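Local structure of peptidyl-prolyl cis-trans isomerase (Hirschia baltica, 5EX2) at residues A[28-33]-A[195-200]; A[33-38]-A[189-194]. The protein probably catalyses the cis-trans isomerisation of peptide bonds preceding proline, acting as a periplasmic protein-folding helper of the cyclophilin family. All coordinates share one frame; numbering follows the deposited sequence.

Contact 1: residues A[28-33]-A[195-200]; sequences FETTKG and LDVAKS
Val-197 meets a flat backbone group, the peptide unit joining Lys-32 to Gly-33: its CG1 lies 3.6 Å from Lys-32 O, and CG2 also touches that oxygen. A water donates to Lys-32 O and, 2.7 Å away, to Ser-200 OG, bridging the segments where no direct hydrogen bond does. That hydroxyl is doubly used, since it also donates to Val-197 O and is thereby fixed in rotation. The aliphatic chain of Lys-32 runs alongside Ser-200, CB lying 3.4 Å from OG. With chi1 at 169°, Val-197 CG1 is turned away from its own backbone N and reaches Thr-30 OG1 at 3.5 Å. Thr-30 OG1 is itself gripped twice, accepting from Lys-32 N in an ST turn and donating to Gly-33 O at 2.7 Å, which stiffens the type I turn from Thr-30 to Gly-33. Gly-33, at phi 123°, has backbone angles that leave no room for a CB beside the carbonyl O of Lys-32. Further out, Lys-32 NZ forms a salt bridge with Asp-211. The short helix 195-198 thus packs on the hairpin turn between barrel strands 25-30 and 33-39, with Val-197 also touching Val-35 and Leu-201 touching both Thr-30 and Lys-32.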
loop_
_atom_site.group_PDB
_atom_site.type_symbol
_atom_site.label_atom_id
_atom_site.label_comp_id
_atom_site.label_asym_id
_atom_site.label_seq_id
_atom_site.Cartn_x
_atom_site.Cartn_y
_atom_site.Cartn_z
ATOM N N PHE A 28 -0.558 -6.261 -10.398
ATOM C CA PHE A 28 0.027 -7.567 -10.117
ATOM C C PHE A 28 -0.977 -8.636 -10.508
ATOM O O PHE A 28 -1.969 -8.829 -9.814
ATOM C CB PHE A 28 0.370 -7.712 -8.624
ATOM C CG PHE A 28 1.708 -7.138 -8.210
ATOM C CD1 PHE A 28 2.437 -6.307 -9.043
ATOM C CD2 PHE A 28 2.220 -7.426 -6.948
ATOM C CE1 PHE A 28 3.667 -5.803 -8.640
ATOM C CE2 PHE A 28 3.439 -6.923 -6.549
ATOM C CZ PHE A 28 4.158 -6.108 -7.390
ATOM N N GLU A 29 -0.736 -9.339 -11.604
ATOM C CA GLU A 29 -1.571 -10.473 -11.952
ATOM C C GLU A 29 -1.010 -11.725 -11.325
ATOM O O GLU A 29 0.138 -12.062 -11.583
ATOM C CB GLU A 29 -1.635 -10.653 -13.459
ATOM C CG GLU A 29 -2.581 -9.690 -14.151
ATOM C CD GLU A 29 -4.041 -10.020 -13.868
ATOM O OE1 GLU A 29 -4.313 -10.976 -13.096
ATOM O OE2 GLU A 29 -4.922 -9.323 -14.417
ATOM N N THR A 30 -1.799 -12.391 -10.488
ATOM C CA THR A 30 -1.348 -13.588 -9.796
ATOM C C THR A 30 -2.208 -14.769 -10.216
ATOM O O THR A 30 -3.277 -14.602 -10.833
ATOM C CB THR A 30 -1.417 -13.458 -8.249
ATOM O OG1 THR A 30 -2.753 -13.740 -7.808
ATOM C CG2 THR A 30 -0.981 -12.085 -7.773
ATOM N N THR A 31 -1.767 -15.968 -9.849
ATOM C CA THR A 31 -2.523 -17.151 -10.139
ATOM C C THR A 31 -3.778 -17.285 -9.276
ATOM O O THR A 31 -4.510 -18.249 -9.418
ATOM C CB THR A 31 -1.636 -18.410 -10.013
ATOM O OG1 THR A 31 -0.859 -18.332 -8.814
ATOM C CG2 THR A 31 -0.695 -18.510 -11.203
ATOM N N LYS A 32 -4.025 -16.312 -8.395
ATOM C CA LYS A 32 -5.281 -16.254 -7.642
ATOM C C LYS A 32 -6.129 -15.045 -8.026
ATOM O O LYS A 32 -7.180 -14.802 -7.430
ATOM C CB LYS A 32 -4.997 -16.228 -6.141
ATOM C CG LYS A 32 -4.616 -17.581 -5.561
ATOM C CD LYS A 32 -5.815 -18.517 -5.451
ATOM C CE LYS A 32 -5.424 -19.861 -4.875
ATOM N NZ LYS A 32 -4.368 -20.515 -5.687
ATOM N N GLY A 33 -5.676 -14.299 -9.030
ATOM C CA GLY A 33 -6.380 -13.109 -9.479
ATOM C C GLY A 33 -5.503 -11.870 -9.431
ATOM O O GLY A 33 -4.287 -11.915 -9.169
ATOM N N LEU A 195 -6.956 -7.382 -1.948
ATOM C CA LEU A 195 -6.664 -7.910 -0.626
ATOM C C LEU A 195 -7.219 -9.321 -0.485
ATOM O O LEU A 195 -6.564 -10.191 0.099
ATOM C CB LEU A 195 -7.233 -7.012 0.464
ATOM C CG LEU A 195 -7.113 -7.535 1.907
ATOM C CD1 LEU A 195 -5.696 -7.878 2.274
ATOM C CD2 LEU A 195 -7.664 -6.522 2.902
ATOM N N ASP A 196 -8.415 -9.560 -1.015
ATOM C CA ASP A 196 -9.014 -10.887 -0.942
ATOM C C ASP A 196 -8.170 -11.896 -1.732
ATOM O O ASP A 196 -7.986 -13.039 -1.306
ATOM C CB ASP A 196 -10.464 -10.865 -1.453
ATOM C CG ASP A 196 -10.603 -10.337 -2.883
ATOM O OD1 ASP A 196 -9.671 -9.697 -3.421
ATOM O OD2 ASP A 196 -11.685 -10.561 -3.473
ATOM N N VAL A 197 -7.627 -11.459 -2.858
ATOM C CA VAL A 197 -6.721 -12.291 -3.651
ATOM C C VAL A 197 -5.477 -12.629 -2.823
ATOM O O VAL A 197 -5.064 -13.801 -2.752
ATOM C CB VAL A 197 -6.323 -11.591 -4.963
ATOM C CG1 VAL A 197 -5.185 -12.315 -5.658
ATOM C CG2 VAL A 197 -7.522 -11.500 -5.889
ATOM N N ALA A 198 -4.877 -11.627 -2.179
ATOM C CA ALA A 198 -3.689 -11.838 -1.353
ATOM C C ALA A 198 -3.977 -12.843 -0.248
ATOM O O ALA A 198 -3.126 -13.669 0.100
ATOM C CB ALA A 198 -3.212 -10.510 -0.761
ATOM N N LYS A 199 -5.158 -12.735 0.357
ATOM C CA LYS A 199 -5.562 -13.641 1.427
ATOM C C LYS A 199 -5.840 -15.052 0.938
ATOM O O LYS A 199 -5.999 -15.958 1.741
ATOM C CB LYS A 199 -6.798 -13.106 2.152
ATOM C CG LYS A 199 -6.566 -11.892 3.003
ATOM C CD LYS A 199 -7.901 -11.526 3.657
ATOM C CE LYS A 199 -7.840 -10.406 4.648
ATOM N NZ LYS A 199 -9.234 -10.096 5.108
ATOM N N SER A 200 -5.907 -15.250 -0.372
ATOM C CA SER A 200 -6.185 -16.572 -0.927
ATOM C C SER A 200 -4.915 -17.256 -1.432
ATOM O O SER A 200 -4.968 -18.415 -1.843
ATOM C CB SER A 200 -7.214 -16.482 -2.065
ATOM O OG SER A 200 -6.660 -15.929 -3.245
HETATM O O HOH W 1 -8.519 -15.492 -5.191
#

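Contact 2: residues A[33-38]-A[189-194]; sequences GVVYIE and GRMLEG
Tyr-36 faces both Leu-192 and Glu-193, a classic beta bulge in the antiparallel pairing of two cyclophilin barrel strands. Among the backbone hydrogen bonds, Tyr-36 N reaches Glu-193 O at 2.9 Å, and a weak bond from Leu-192 N to Tyr-36 O follows. Beyond the bulge, Glu-38 and Arg-190 form a hydrogen-bonded pair, joined in both directions, with Glu-38 N to Arg-190 O at 2.8 Å. CA-H...O contacts fill in between, as from Ile-37 CA to Arg-190 O at 3.3 Å.

Apolar packing divides between two faces. On one, Val-35 CG1 lies opposite its own backbone N (chi1 -179°), which turns it tightly onto Met-191 CG at 3.5 Å, and Ile-37 lies alongside the same methionine. On the other, Glu-193 CB comes to the edge of the Tyr-36 ring, while Leu-192 CD2 meets Glu-38 CB at 3.8 Å and lies over one face of the Arg-190 guanidinium, toward its rim. An alanine in place of Leu-192 would probably open a gap beside Glu-38 CB and take away the methyl over that guanidinium.

The polar ends are linked by water: it donates to Glu-38 OE1 and accepts from Arg-190 NH2. Glu-38 OE2 forms a salt bridge with Arg-18, and Arg-190 NH2 also bonds Ser-261 OG. There is no room for a side chain at Gly-189, whose CA lies 3.1 Å from Glu-38 O.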
loop_
_atom_site.group_PDB
_atom_site.type_symbol
_atom_site.label_atom_id
_atom_site.label_comp_id
_atom_site.label_asym_id
_atom_site.label_seq_id
_atom_site.Cartn_x
_atom_site.Cartn_y
_atom_site.Cartn_z
ATOM N N GLY A 33 -5.676 -14.299 -9.030
ATOM C CA GLY A 33 -6.380 -13.109 -9.479
ATOM C C GLY A 33 -5.503 -11.870 -9.431
ATOM O O GLY A 33 -4.287 -11.915 -9.169
ATOM N N VAL A 34 -6.133 -10.731 -9.700
ATOM C CA VAL A 34 -5.416 -9.479 -9.873
ATOM C C VAL A 34 -5.387 -8.660 -8.583
ATOM O O VAL A 34 -6.332 -8.658 -7.801
ATOM C CB VAL A 34 -6.039 -8.650 -11.018
ATOM C CG1 VAL A 34 -7.435 -8.134 -10.663
ATOM C CG2 VAL A 34 -5.113 -7.511 -11.414
ATOM N N VAL A 35 -4.257 -7.992 -8.381
ATOM C CA VAL A 35 -4.031 -7.097 -7.274
ATOM C C VAL A 35 -3.603 -5.759 -7.877
ATOM O O VAL A 35 -2.632 -5.693 -8.630
ATOM C CB VAL A 35 -2.948 -7.633 -6.306
ATOM C CG1 VAL A 35 -2.760 -6.690 -5.140
ATOM C CG2 VAL A 35 -3.302 -9.044 -5.809
ATOM N N TYR A 36 -4.356 -4.707 -7.578
ATOM C CA TYR A 36 -4.005 -3.362 -7.998
ATOM C C TYR A 36 -3.393 -2.642 -6.812
ATOM O O TYR A 36 -4.047 -2.498 -5.784
ATOM C CB TYR A 36 -5.238 -2.601 -8.508
ATOM C CG TYR A 36 -5.847 -3.183 -9.766
ATOM C CD1 TYR A 36 -5.302 -2.924 -11.001
ATOM C CD2 TYR A 36 -6.986 -3.972 -9.703
ATOM C CE1 TYR A 36 -5.867 -3.451 -12.146
ATOM C CE2 TYR A 36 -7.558 -4.492 -10.837
ATOM C CZ TYR A 36 -6.989 -4.233 -12.044
ATOM O OH TYR A 36 -7.582 -4.760 -13.171
ATOM N N ILE A 37 -2.155 -2.188 -6.965
ATOM C CA ILE A 37 -1.434 -1.549 -5.871
ATOM C C ILE A 37 -1.213 -0.076 -6.195
ATOM O O ILE A 37 -0.719 0.257 -7.280
ATOM C CB ILE A 37 -0.079 -2.230 -5.636
ATOM C CG1 ILE A 37 -0.305 -3.669 -5.190
ATOM C CG2 ILE A 37 0.740 -1.463 -4.588
ATOM C CD1 ILE A 37 0.937 -4.529 -5.222
ATOM N N GLU A 38 -1.579 0.804 -5.270
ATOM C CA GLU A 38 -1.197 2.206 -5.375
ATOM C C GLU A 38 0.103 2.428 -4.612
ATOM O O GLU A 38 0.212 2.119 -3.429
ATOM C CB GLU A 38 -2.281 3.174 -4.857
ATOM C CG GLU A 38 -1.907 4.611 -5.204
ATOM C CD GLU A 38 -2.868 5.674 -4.711
ATOM O OE1 GLU A 38 -3.821 5.364 -3.973
ATOM O OE2 GLU A 38 -2.635 6.845 -5.079
ATOM N N GLY A 189 3.150 0.813 -0.435
ATOM C CA GLY A 189 1.955 0.821 -1.248
ATOM C C GLY A 189 0.781 0.191 -0.547
ATOM O O GLY A 189 0.877 -0.230 0.598
ATOM N N ARG A 190 -0.339 0.159 -1.252
ATOM C CA ARG A 190 -1.567 -0.370 -0.721
ATOM C C ARG A 190 -2.378 -1.041 -1.815
ATOM O O ARG A 190 -2.455 -0.512 -2.906
ATOM C CB ARG A 190 -2.366 0.764 -0.078
ATOM C CG ARG A 190 -3.584 0.300 0.594
ATOM C CD ARG A 190 -4.294 1.450 1.236
ATOM N NE ARG A 190 -4.996 2.328 0.308
ATOM C CZ ARG A 190 -6.206 2.083 -0.172
ATOM N NH1 ARG A 190 -6.826 0.949 0.128
ATOM N NH2 ARG A 190 -6.801 2.975 -0.945
ATOM N N MET A 191 -2.996 -2.175 -1.496
ATOM C CA MET A 191 -3.845 -2.900 -2.450
ATOM C C MET A 191 -5.211 -2.256 -2.521
ATOM O O MET A 191 -6.034 -2.426 -1.623
ATOM C CB MET A 191 -3.972 -4.370 -2.036
ATOM C CG MET A 191 -2.633 -5.104 -2.043
ATOM S SD MET A 191 -2.737 -6.835 -1.595
ATOM C CE MET A 191 -2.476 -6.769 0.163
ATOM N N LEU A 192 -5.439 -1.487 -3.577
ATOM C CA LEU A 192 -6.736 -0.872 -3.820
ATOM C C LEU A 192 -7.818 -1.918 -4.012
ATOM O O LEU A 192 -8.939 -1.792 -3.514
ATOM C CB LEU A 192 -6.669 0.018 -5.053
ATOM C CG LEU A 192 -5.632 1.132 -5.043
ATOM C CD1 LEU A 192 -5.845 2.034 -6.245
ATOM C CD2 LEU A 192 -5.711 1.949 -3.759
ATOM N N GLU A 193 -7.458 -2.951 -4.767
ATOM C CA GLU A 193 -8.299 -4.111 -4.997
ATOM C C GLU A 193 -7.354 -5.284 -4.954
ATOM O O GLU A 193 -6.196 -5.162 -5.360
ATOM C CB GLU A 193 -9.051 -4.032 -6.333
ATOM C CG GLU A 193 -10.327 -3.203 -6.264
ATOM C CD GLU A 193 -11.158 -3.245 -7.546
ATOM O OE1 GLU A 193 -10.895 -4.101 -8.426
ATOM O OE2 GLU A 193 -12.090 -2.419 -7.671
ATOM N N GLY A 194 -7.828 -6.398 -4.423
ATOM C CA GLY A 194 -7.043 -7.612 -4.386
ATOM C C GLY A 194 -6.566 -8.064 -3.019
ATOM O O GLY A 194 -5.843 -9.037 -2.925
HETATM O O HOH W 2 -4.615 4.907 -1.287
#

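How the contacts relate
Contacts 1 and 2 lie side by side, their centres about 9 Å apart, and share Gly-33, where the turn ends and strand 33-39 begins. Along the chain the order is 28-33, 33-38, 189-194, 195-200, so contact 2 brings together the inner pair of segments and contact 1 the outer pair. Strands 25-30, 33-39 and 187-191 are successive neighbours in the closed eight-stranded barrel; helix 195-198 follows the last of them. Phe-28 N to Val-35 O, 2.8 Å, is a probable hydrogen bond linking the two contacts. The barrel pairing of contact 2 therefore continues into a surface contact where the helix packs on the hairpin turn.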